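Putative uncharacterized protein (Toxoplasma gondii, PDB 4FBD) is of unknown function but belongs to the DUF3228 family and contains a five-stranded mixed beta-sheet. Local coordinates at residues Phe89-Gly100 against Pro146-Ser156; Pro37-Tyr45 against Lys63-Asn71. One frame throughout, in Å; residues are numbered along the deposited sequence.

Interaction 1 of 2, residues Phe89-Gly100 against Pro146-Ser156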
loop_
_atom_site.group_PDB
_atom_site.type_symbol
_atom_site.label_atom_id
_atom_site.label_comp_id
_atom_site.label_asym_id
_atom_site.label_seq_id
_atom_site.Cartn_x
_atom_site.Cartn_y
_atom_site.Cartn_z
ATOM N N PHE A 89 -28.249 9.277 -6.223
ATOM C CA PHE A 89 -28.128 10.626 -5.641
ATOM C C PHE A 89 -26.798 11.335 -5.924
ATOM O O PHE A 89 -26.610 12.493 -5.519
ATOM C CB PHE A 89 -28.433 10.641 -4.135
ATOM C CG PHE A 89 -27.433 9.895 -3.264
ATOM C CD1 PHE A 89 -26.237 10.493 -2.871
ATOM C CD2 PHE A 89 -27.741 8.635 -2.754
ATOM C CE1 PHE A 89 -25.338 9.817 -2.034
ATOM C CE2 PHE A 89 -26.849 7.961 -1.918
ATOM C CZ PHE A 89 -25.645 8.555 -1.560
ATOM N N CYS A 90 -25.884 10.646 -6.599
ATOM C CA CYS A 90 -24.624 11.249 -6.971
ATOM C C CYS A 90 -24.530 11.299 -8.484
ATOM O O CYS A 90 -24.994 10.408 -9.181
ATOM C CB CYS A 90 -23.428 10.470 -6.421
ATOM S SG CYS A 90 -21.882 11.305 -6.828
ATOM N N ARG A 91 -23.911 12.349 -8.989
ATOM C CA ARG A 91 -23.727 12.511 -10.420
ATOM C C ARG A 91 -22.567 13.403 -10.619
ATOM O O ARG A 91 -22.227 14.115 -9.725
ATOM C CB ARG A 91 -24.978 13.099 -11.047
ATOM C CG ARG A 91 -24.744 13.817 -12.337
ATOM C CD ARG A 91 -25.867 13.649 -13.188
ATOM N NE ARG A 91 -25.966 12.268 -13.698
ATOM C CZ ARG A 91 -27.048 11.799 -14.327
ATOM N NH1 ARG A 91 -28.122 12.584 -14.499
ATOM N NH2 ARG A 91 -27.074 10.546 -14.774
ATOM N N HIS A 92 -21.921 13.359 -11.776
ATOM C CA HIS A 92 -20.809 14.261 -11.984
ATOM C C HIS A 92 -20.561 14.619 -13.441
ATOM O O HIS A 92 -20.976 13.908 -14.334
ATOM C CB HIS A 92 -19.557 13.674 -11.328
ATOM C CG HIS A 92 -19.053 12.432 -11.980
ATOM N ND1 HIS A 92 -17.880 12.404 -12.708
ATOM C CD2 HIS A 92 -19.572 11.184 -12.046
ATOM C CE1 HIS A 92 -17.684 11.182 -13.169
ATOM N NE2 HIS A 92 -18.697 10.424 -12.787
ATOM N N LEU A 93 -19.913 15.751 -13.666
ATOM C CA LEU A 93 -19.571 16.164 -15.012
ATOM C C LEU A 93 -18.193 16.815 -15.033
ATOM O O LEU A 93 -17.725 17.330 -14.017
ATOM C CB LEU A 93 -20.572 17.165 -15.581
ATOM C CG LEU A 93 -20.745 18.441 -14.771
ATOM C CD1 LEU A 93 -21.305 19.588 -15.625
ATOM C CD2 LEU A 93 -21.626 18.142 -13.539
ATOM N N TYR A 94 -17.581 16.796 -16.210
ATOM C CA TYR A 94 -16.282 17.395 -16.460
ATOM C C TYR A 94 -16.456 18.632 -17.265
ATOM O O TYR A 94 -17.172 18.611 -18.232
ATOM C CB TYR A 94 -15.408 16.440 -17.268
ATOM C CG TYR A 94 -15.188 15.203 -16.509
ATOM C CD1 TYR A 94 -14.265 15.177 -15.480
ATOM C CD2 TYR A 94 -15.936 14.079 -16.752
ATOM C CE1 TYR A 94 -14.080 14.059 -14.732
ATOM C CE2 TYR A 94 -15.734 12.932 -16.016
ATOM C CZ TYR A 94 -14.800 12.945 -15.004
ATOM O OH TYR A 94 -14.611 11.865 -14.223
ATOM N N ILE A 95 -15.837 19.723 -16.837
ATOM C CA ILE A 95 -15.879 20.968 -17.557
ATOM C C ILE A 95 -14.424 21.511 -17.650
ATOM O O ILE A 95 -13.531 21.090 -16.878
ATOM C CB ILE A 95 -16.765 22.013 -16.838
ATOM C CG1 ILE A 95 -16.119 22.454 -15.515
ATOM C CG2 ILE A 95 -18.187 21.462 -16.564
ATOM C CD1 ILE A 95 -16.874 23.603 -14.794
ATOM N N PRO A 96 -14.175 22.418 -18.590
ATOM C CA PRO A 96 -12.853 23.050 -18.650
ATOM C C PRO A 96 -12.499 23.766 -17.336
ATOM O O PRO A 96 -13.378 24.317 -16.663
ATOM C CB PRO A 96 -13.008 24.087 -19.767
ATOM C CG PRO A 96 -14.137 23.545 -20.643
ATOM C CD PRO A 96 -15.071 22.867 -19.675
ATOM N N ASN A 97 -11.221 23.729 -16.973
ATOM C CA ASN A 97 -10.738 24.324 -15.743
ATOM C C ASN A 97 -10.537 25.828 -15.913
ATOM O O ASN A 97 -9.445 26.290 -16.223
ATOM C CB ASN A 97 -9.430 23.639 -15.355
ATOM C CG ASN A 97 -8.914 24.082 -14.011
ATOM O OD1 ASN A 97 -9.578 24.847 -13.300
ATOM N ND2 ASN A 97 -7.726 23.595 -13.640
ATOM N N PHE A 98 -11.586 26.600 -15.684
ATOM C CA PHE A 98 -11.509 28.044 -15.874
ATOM C C PHE A 98 -10.991 28.827 -14.665
ATOM O O PHE A 98 -10.754 30.018 -14.793
ATOM C CB PHE A 98 -12.865 28.618 -16.295
ATOM C CG PHE A 98 -13.890 28.589 -15.212
ATOM C CD1 PHE A 98 -14.027 29.664 -14.343
ATOM C CD2 PHE A 98 -14.712 27.506 -15.063
ATOM C CE1 PHE A 98 -14.988 29.651 -13.331
ATOM C CE2 PHE A 98 -15.685 27.466 -14.055
ATOM C CZ PHE A 98 -15.820 28.530 -13.189
ATOM N N VAL A 99 -10.846 28.193 -13.502
ATOM C CA VAL A 99 -10.299 28.905 -12.331
ATOM C C VAL A 99 -8.810 28.646 -12.140
ATOM O O VAL A 99 -8.189 29.178 -11.230
ATOM C CB VAL A 99 -11.026 28.518 -11.036
ATOM C CG1 VAL A 99 -12.513 28.769 -11.195
ATOM C CG2 VAL A 99 -10.779 27.081 -10.702
ATOM N N GLY A 100 -8.230 27.821 -13.002
ATOM C CA GLY A 100 -6.802 27.480 -12.887
ATOM C C GLY A 100 -6.455 26.675 -11.643
ATOM O O GLY A 100 -5.379 26.814 -11.096
ATOM N N PRO A 146 -2.164 24.281 -13.815
ATOM C CA PRO A 146 -3.609 24.136 -13.881
ATOM C C PRO A 146 -3.989 22.880 -14.604
ATOM O O PRO A 146 -3.453 22.603 -15.659
ATOM C CB PRO A 146 -4.042 25.361 -14.688
ATOM C CG PRO A 146 -3.089 26.396 -14.263
ATOM C CD PRO A 146 -1.760 25.677 -14.062
ATOM N N ALA A 147 -4.904 22.124 -14.019
ATOM C CA ALA A 147 -5.397 20.878 -14.617
ATOM C C ALA A 147 -6.279 21.174 -15.792
ATOM O O ALA A 147 -6.885 22.223 -15.875
ATOM C CB ALA A 147 -6.183 20.075 -13.589
ATOM N N ALA A 148 -6.376 20.210 -16.681
ATOM C CA ALA A 148 -7.197 20.308 -17.852
ATOM C C ALA A 148 -8.701 20.440 -17.534
ATOM O O ALA A 148 -9.436 21.191 -18.211
ATOM C CB ALA A 148 -6.946 19.100 -18.708
ATOM N N PHE A 149 -9.151 19.760 -16.481
ATOM C CA PHE A 149 -10.574 19.735 -16.160
ATOM C C PHE A 149 -10.918 19.828 -14.696
ATOM O O PHE A 149 -10.065 19.722 -13.836
ATOM C CB PHE A 149 -11.173 18.397 -16.619
ATOM C CG PHE A 149 -10.885 18.055 -18.044
ATOM C CD1 PHE A 149 -11.558 18.695 -19.073
ATOM C CD2 PHE A 149 -9.969 17.051 -18.359
ATOM C CE1 PHE A 149 -11.289 18.369 -20.406
ATOM C CE2 PHE A 149 -9.693 16.723 -19.685
ATOM C CZ PHE A 149 -10.349 17.374 -20.705
ATOM N N LEU A 150 -12.208 20.047 -14.446
ATOM C CA LEU A 150 -12.783 20.011 -13.124
ATOM C C LEU A 150 -13.854 18.921 -13.155
ATOM O O LEU A 150 -14.723 18.924 -14.039
ATOM C CB LEU A 150 -13.431 21.346 -12.752
ATOM C CG LEU A 150 -12.486 22.542 -12.736
ATOM C CD1 LEU A 150 -13.258 23.810 -12.515
ATOM C CD2 LEU A 150 -11.376 22.335 -11.685
ATOM N N ASP A 151 -13.760 17.968 -12.231
ATOM C CA ASP A 151 -14.751 16.930 -12.092
ATOM C C ASP A 151 -15.665 17.561 -11.060
ATOM O O ASP A 151 -15.243 17.801 -9.917
ATOM C CB ASP A 151 -14.116 15.643 -11.574
ATOM C CG ASP A 151 -15.049 14.428 -11.648
ATOM O OD1 ASP A 151 -16.214 14.571 -12.082
ATOM O OD2 ASP A 151 -14.584 13.304 -11.283
ATOM N N LEU A 152 -16.878 17.913 -11.475
ATOM C CA LEU A 152 -17.847 18.518 -10.573
ATOM C C LEU A 152 -18.723 17.411 -10.043
ATOM O O LEU A 152 -19.383 16.700 -10.824
ATOM C CB LEU A 152 -18.695 19.542 -11.290
ATOM C CG LEU A 152 -17.963 20.710 -11.951
ATOM C CD1 LEU A 152 -18.989 21.626 -12.692
ATOM C CD2 LEU A 152 -17.136 21.460 -10.924
ATOM N N ILE A 153 -18.724 17.233 -8.728
ATOM C CA ILE A 153 -19.525 16.163 -8.145
ATOM C C ILE A 153 -20.805 16.773 -7.655
ATOM O O ILE A 153 -20.769 17.757 -6.919
ATOM C CB ILE A 153 -18.828 15.480 -6.973
ATOM C CG1 ILE A 153 -17.380 15.125 -7.329
ATOM C CG2 ILE A 153 -19.615 14.235 -6.563
ATOM C CD1 ILE A 153 -17.271 14.194 -8.504
ATOM N N LEU A 154 -21.930 16.188 -8.057
ATOM C CA LEU A 154 -23.249 16.686 -7.691
ATOM C C LEU A 154 -24.006 15.765 -6.742
ATOM O O LEU A 154 -23.837 14.558 -6.770
ATOM C CB LEU A 154 -24.098 16.845 -8.954
ATOM C CG LEU A 154 -23.507 17.746 -10.044
ATOM C CD1 LEU A 154 -24.413 17.799 -11.246
ATOM C CD2 LEU A 154 -23.231 19.151 -9.533
ATOM N N TYR A 155 -24.829 16.360 -5.888
ATOM C CA TYR A 155 -25.714 15.626 -4.976
ATOM C C TYR A 155 -27.087 16.174 -5.186
ATOM O O TYR A 155 -27.235 17.356 -5.486
ATOM C CB TYR A 155 -25.294 15.762 -3.502
ATOM C CG TYR A 155 -24.410 14.626 -3.004
ATOM C CD1 TYR A 155 -23.186 14.348 -3.602
ATOM C CD2 TYR A 155 -24.804 13.839 -1.921
ATOM C CE1 TYR A 155 -22.378 13.311 -3.144
ATOM C CE2 TYR A 155 -24.011 12.804 -1.454
ATOM C CZ TYR A 155 -22.798 12.542 -2.074
ATOM O OH TYR A 155 -22.005 11.521 -1.620
ATOM N N SER A 156 -28.092 15.316 -5.059
ATOM C CA SER A 156 -29.464 15.749 -5.196
ATOM C C SER A 156 -29.780 16.729 -4.077
ATOM O O SER A 156 -29.040 16.821 -3.098
ATOM C CB SER A 156 -30.435 14.568 -5.100
ATOM O OG SER A 156 -30.377 13.966 -3.816
#

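Interaction 2 of 2, residues Pro37-Tyr45 against Lys63-Asn71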
loop_
_atom_site.group_PDB
_atom_site.type_symbol
_atom_site.label_atom_id
_atom_site.label_comp_id
_atom_site.label_asym_id
_atom_site.label_seq_id
_atom_site.Cartn_x
_atom_site.Cartn_y
_atom_site.Cartn_z
ATOM N N PRO A 37 -30.671 25.682 -13.438
ATOM C CA PRO A 37 -29.234 25.522 -13.305
ATOM C C PRO A 37 -28.804 24.705 -12.094
ATOM O O PRO A 37 -29.614 24.380 -11.227
ATOM C CB PRO A 37 -28.759 26.955 -13.114
ATOM C CG PRO A 37 -29.891 27.610 -12.381
ATOM C CD PRO A 37 -31.132 26.980 -12.911
ATOM N N LEU A 38 -27.520 24.381 -12.066
ATOM C CA LEU A 38 -26.927 23.679 -10.956
ATOM C C LEU A 38 -26.687 24.659 -9.835
ATOM O O LEU A 38 -26.430 25.855 -10.076
ATOM C CB LEU A 38 -25.569 23.118 -11.352
ATOM C CG LEU A 38 -25.526 22.098 -12.470
ATOM C CD1 LEU A 38 -24.077 21.834 -12.770
ATOM C CD2 LEU A 38 -26.268 20.831 -12.140
ATOM N N GLY A 39 -26.738 24.162 -8.611
ATOM C CA GLY A 39 -26.456 24.986 -7.448
ATOM C C GLY A 39 -25.077 24.668 -6.915
ATOM O O GLY A 39 -24.319 23.900 -7.509
ATOM N N LEU A 40 -24.753 25.239 -5.780
ATOM C CA LEU A 40 -23.481 25.004 -5.151
ATOM C C LEU A 40 -23.643 25.110 -3.659
ATOM O O LEU A 40 -23.761 26.205 -3.143
ATOM C CB LEU A 40 -22.460 26.030 -5.635
ATOM C CG LEU A 40 -21.061 25.966 -4.999
ATOM C CD1 LEU A 40 -20.379 24.673 -5.314
ATOM C CD2 LEU A 40 -20.205 27.118 -5.490
ATOM N N ASP A 41 -23.668 23.976 -2.968
ATOM C CA ASP A 41 -23.789 23.972 -1.513
ATOM C C ASP A 41 -22.470 24.467 -0.900
ATOM O O ASP A 41 -21.486 23.707 -0.835
ATOM C CB ASP A 41 -24.110 22.568 -0.989
ATOM C CG ASP A 41 -24.097 22.497 0.533
ATOM O OD1 ASP A 41 -24.533 23.489 1.179
ATOM O OD2 ASP A 41 -23.647 21.449 1.077
ATOM N N PRO A 42 -22.450 25.729 -0.413
ATOM C CA PRO A 42 -21.197 26.262 0.132
ATOM C C PRO A 42 -20.724 25.593 1.431
ATOM O O PRO A 42 -19.546 25.691 1.764
ATOM C CB PRO A 42 -21.505 27.756 0.353
ATOM C CG PRO A 42 -22.852 28.001 -0.323
ATOM C CD PRO A 42 -23.554 26.689 -0.249
ATOM N N PHE A 43 -21.613 24.893 2.135
ATOM C CA PHE A 43 -21.226 24.236 3.388
ATOM C C PHE A 43 -20.408 22.950 3.147
ATOM O O PHE A 43 -20.307 22.090 4.014
ATOM C CB PHE A 43 -22.456 23.997 4.281
ATOM C CG PHE A 43 -22.114 23.601 5.698
ATOM C CD1 PHE A 43 -21.464 24.497 6.539
ATOM C CD2 PHE A 43 -22.465 22.348 6.197
ATOM C CE1 PHE A 43 -21.143 24.142 7.856
ATOM C CE2 PHE A 43 -22.152 21.987 7.505
ATOM C CZ PHE A 43 -21.491 22.887 8.337
ATOM N N CYS A 44 -19.834 22.836 1.954
ATOM C CA CYS A 44 -18.943 21.727 1.603
ATOM C C CYS A 44 -17.897 22.322 0.659
ATOM O O CYS A 44 -16.700 22.101 0.841
ATOM C CB CYS A 44 -19.680 20.547 0.988
ATOM S SG CYS A 44 -18.686 19.021 1.066
ATOM N N TYR A 45 -18.354 23.043 -0.367
ATOM C CA TYR A 45 -17.442 23.832 -1.192
ATOM C C TYR A 45 -18.157 25.098 -1.657
ATOM O O TYR A 45 -17.866 26.199 -1.181
ATOM C CB TYR A 45 -16.843 23.110 -2.403
ATOM C CG TYR A 45 -15.446 23.653 -2.621
ATOM C CD1 TYR A 45 -15.226 25.031 -2.781
ATOM C CD2 TYR A 45 -14.338 22.812 -2.588
ATOM C CE1 TYR A 45 -13.945 25.548 -2.923
ATOM C CE2 TYR A 45 -13.043 23.316 -2.744
ATOM C CZ TYR A 45 -12.852 24.686 -2.910
ATOM O OH TYR A 45 -11.575 25.188 -3.060
ATOM N N LYS A 63 -18.076 32.471 -5.335
ATOM C CA LYS A 63 -18.906 31.294 -5.474
ATOM C C LYS A 63 -20.131 31.593 -6.362
ATOM O O LYS A 63 -20.726 30.686 -6.959
ATOM C CB LYS A 63 -19.196 30.703 -4.078
ATOM C CG LYS A 63 -17.875 30.025 -3.546
ATOM C CD LYS A 63 -17.777 29.626 -2.052
ATOM C CE LYS A 63 -16.358 29.005 -1.796
ATOM N NZ LYS A 63 -16.026 28.671 -0.371
ATOM N N GLU A 64 -20.454 32.875 -6.495
ATOM C CA GLU A 64 -21.520 33.314 -7.371
ATOM C C GLU A 64 -21.015 33.236 -8.833
ATOM O O GLU A 64 -21.627 32.612 -9.690
ATOM C CB GLU A 64 -21.937 34.749 -7.032
ATOM C CG GLU A 64 -22.535 34.975 -5.602
ATOM C CD GLU A 64 -21.525 34.830 -4.428
ATOM O OE1 GLU A 64 -20.309 34.629 -4.650
ATOM O OE2 GLU A 64 -21.969 34.913 -3.264
ATOM N N GLU A 65 -19.883 33.873 -9.091
ATOM C CA GLU A 65 -19.271 33.898 -10.417
ATOM C C GLU A 65 -18.927 32.485 -10.902
ATOM O O GLU A 65 -19.118 32.137 -12.071
ATOM C CB GLU A 65 -18.011 34.778 -10.362
ATOM C CG GLU A 65 -17.214 34.880 -11.665
ATOM C CD GLU A 65 -16.013 35.841 -11.571
ATOM O OE1 GLU A 65 -16.110 36.893 -10.890
ATOM O OE2 GLU A 65 -14.977 35.545 -12.212
ATOM N N PHE A 66 -18.402 31.676 -9.998
ATOM C CA PHE A 66 -18.058 30.305 -10.319
ATOM C C PHE A 66 -19.278 29.534 -10.834
ATOM O O PHE A 66 -19.241 28.901 -11.883
ATOM C CB PHE A 66 -17.517 29.635 -9.065
ATOM C CG PHE A 66 -17.194 28.206 -9.253
ATOM C CD1 PHE A 66 -16.042 27.834 -9.910
ATOM C CD2 PHE A 66 -18.045 27.227 -8.781
ATOM C CE1 PHE A 66 -15.741 26.505 -10.101
ATOM C CE2 PHE A 66 -17.761 25.899 -8.964
ATOM C CZ PHE A 66 -16.600 25.528 -9.624
ATOM N N LEU A 67 -20.364 29.613 -10.082
ATOM C CA LEU A 67 -21.595 28.908 -10.421
ATOM C C LEU A 67 -22.174 29.434 -11.738
ATOM O O LEU A 67 -22.699 28.679 -12.561
ATOM C CB LEU A 67 -22.607 29.097 -9.294
ATOM C CG LEU A 67 -23.853 28.249 -9.404
ATOM C CD1 LEU A 67 -23.439 26.781 -9.439
ATOM C CD2 LEU A 67 -24.817 28.543 -8.228
ATOM N N GLU A 68 -22.041 30.732 -11.937
ATOM C CA GLU A 68 -22.522 31.347 -13.143
ATOM C C GLU A 68 -21.762 30.814 -14.360
ATOM O O GLU A 68 -22.372 30.449 -15.369
ATOM C CB GLU A 68 -22.368 32.866 -13.037
ATOM C CG GLU A 68 -23.214 33.661 -14.021
ATOM C CD GLU A 68 -22.731 33.605 -15.458
ATOM O OE1 GLU A 68 -21.683 32.980 -15.722
ATOM O OE2 GLU A 68 -23.399 34.217 -16.330
ATOM N N LYS A 69 -20.436 30.768 -14.269
ATOM C CA LYS A 69 -19.631 30.275 -15.390
ATOM C C LYS A 69 -19.840 28.782 -15.620
ATOM O O LYS A 69 -19.813 28.319 -16.761
ATOM C CB LYS A 69 -18.160 30.628 -15.208
ATOM C CG LYS A 69 -17.922 32.125 -15.271
ATOM C CD LYS A 69 -16.451 32.467 -15.325
ATOM C CE LYS A 69 -16.232 33.974 -15.417
ATOM N NZ LYS A 69 -14.774 34.275 -15.463
ATOM N N VAL A 70 -20.067 28.032 -14.545
ATOM C CA VAL A 70 -20.351 26.601 -14.670
ATOM C C VAL A 70 -21.636 26.434 -15.464
ATOM O O VAL A 70 -21.679 25.698 -16.455
ATOM C CB VAL A 70 -20.549 25.920 -13.315
ATOM C CG1 VAL A 70 -21.277 24.588 -13.497
ATOM C CG2 VAL A 70 -19.224 25.746 -12.621
ATOM N N ASN A 71 -22.685 27.122 -15.030
ATOM C CA ASN A 71 -23.968 27.056 -15.734
ATOM C C ASN A 71 -23.896 27.540 -17.190
ATOM O O ASN A 71 -24.519 26.960 -18.080
ATOM C CB ASN A 71 -25.033 27.787 -14.918
ATOM C CG ASN A 71 -25.489 26.958 -13.735
ATOM O OD1 ASN A 71 -25.878 25.800 -13.904
ATOM N ND2 ASN A 71 -25.436 27.523 -12.544
#

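Interaction 1 of 2, residues Phe89-Gly100 against Pro146-Ser156
Strands 90-96 and 149-156 are antiparallel neighbours inside a five-stranded mixed sheet, their axes 4.5 Å apart and their directions 153° from each other. Arg91 with Leu154, Leu93 with Leu152 and Ile95 with Leu150 form hydrogen-bonded pairs, each joined by two backbone bonds; the one from Leu152 N to Leu93 O is nearly straight. The pairs between them are non-hydrogen-bonded and set His92, Tyr94 and Asp151 on one face. There Asp151 accepts a hydrogen bond from His92, ND1 to OD1 2.8 Å, through the syn lone pair of OD1, with ring and carboxylate planes turned 55° apart. The same OD1 also lies over one face of the Tyr94 ring. On the other face the leucines and Ile95 form an apolar patch: Leu93 CD2 meets Leu154 CD1 at 3.6 Å, and Ile95 CD1 meets Leu152 CD1 at 3.6 Å. Helix 63-76 covers this side, with Val70 on Leu152 and Val74 on Leu93. Near one end, the Phe89 and Tyr155 side chains run side by side, their rings inclined obliquely. Beyond the other, Asn97 N makes a weak bond to Ala148 O. The Asn97 CG stands anti to the backbone N (chi1 -174°), which carries ND2 toward residue 147; ND2, which also bonds Ala101 O, donates to Ala147 O at 2.8 Å, the acceptor lying in the amide plane.

Interaction 2 of 2, residues Pro37-Tyr45 against Lys63-Asn71
Residues 37-41 run past one side of helix 63-71 in extended form, bringing Pro37 to within 6.0 Å of Asn71 and Leu40 to within 6.8 Å of Leu67, CA to CA. Asn71 uses both ends of its amide on the backbone of one residue: Leu38 N donates to Asn71 OD1 at 2.8 Å, and Asn71 ND2 donates to Leu38 O at 3.1 Å. The second bond is almost straight (176°) and arrives in the carbonyl plane on a lone pair, with Leu38 O just 1° out of the amide plane. Two bonds from one flat group fix the rotation of the amide. Pro37 CB packs against OD1 of the same Asn71. One turn earlier, Leu67 lays CD1 against Leu38 O and against Leu40 CB, the latter at 4.0 Å. Leu40 reaches the helix with CD2, which touches Lys63 CB and lies 3.9 Å from Phe66 CD2, Leu40 and Phe66 crossing at about a right angle. The extended Lys63 chain brings CE to the edge of the Tyr45 ring, and NZ makes a weak hydrogen bond to Tyr45 O. Gly39 pairs through its backbone with Trp181 and Ile183, making strand 39-40 an outer strand beside strand 181-189, while Leu38 reaches Leu154 of strand 149-156 beneath the helix.

Overall arrangement
Interaction 2 closes before interaction 1 opens along the chain, and their centres lie about 11 Å apart; all four segments belong to the DUF3228 region. Both involve the same five-stranded sheet: interaction 1 pairs two of its inner strands, 90-96 and 149-156, whereas interaction 2 ties the outer strand 39-40 to helix 63-76. Strand 181-189 separates 39-40 from 149-156 in the strand order. Direct packing bridges the two contacts: Leu154 CD1 stands 3.7 Å from Leu38 CD2, and Leu152 CD1 lies 3.8 Å from Val70 CG1, joining sheet and helix. The result is a helix packed on one face of a mostly antiparallel sheet, in a protein whose function remains unknown.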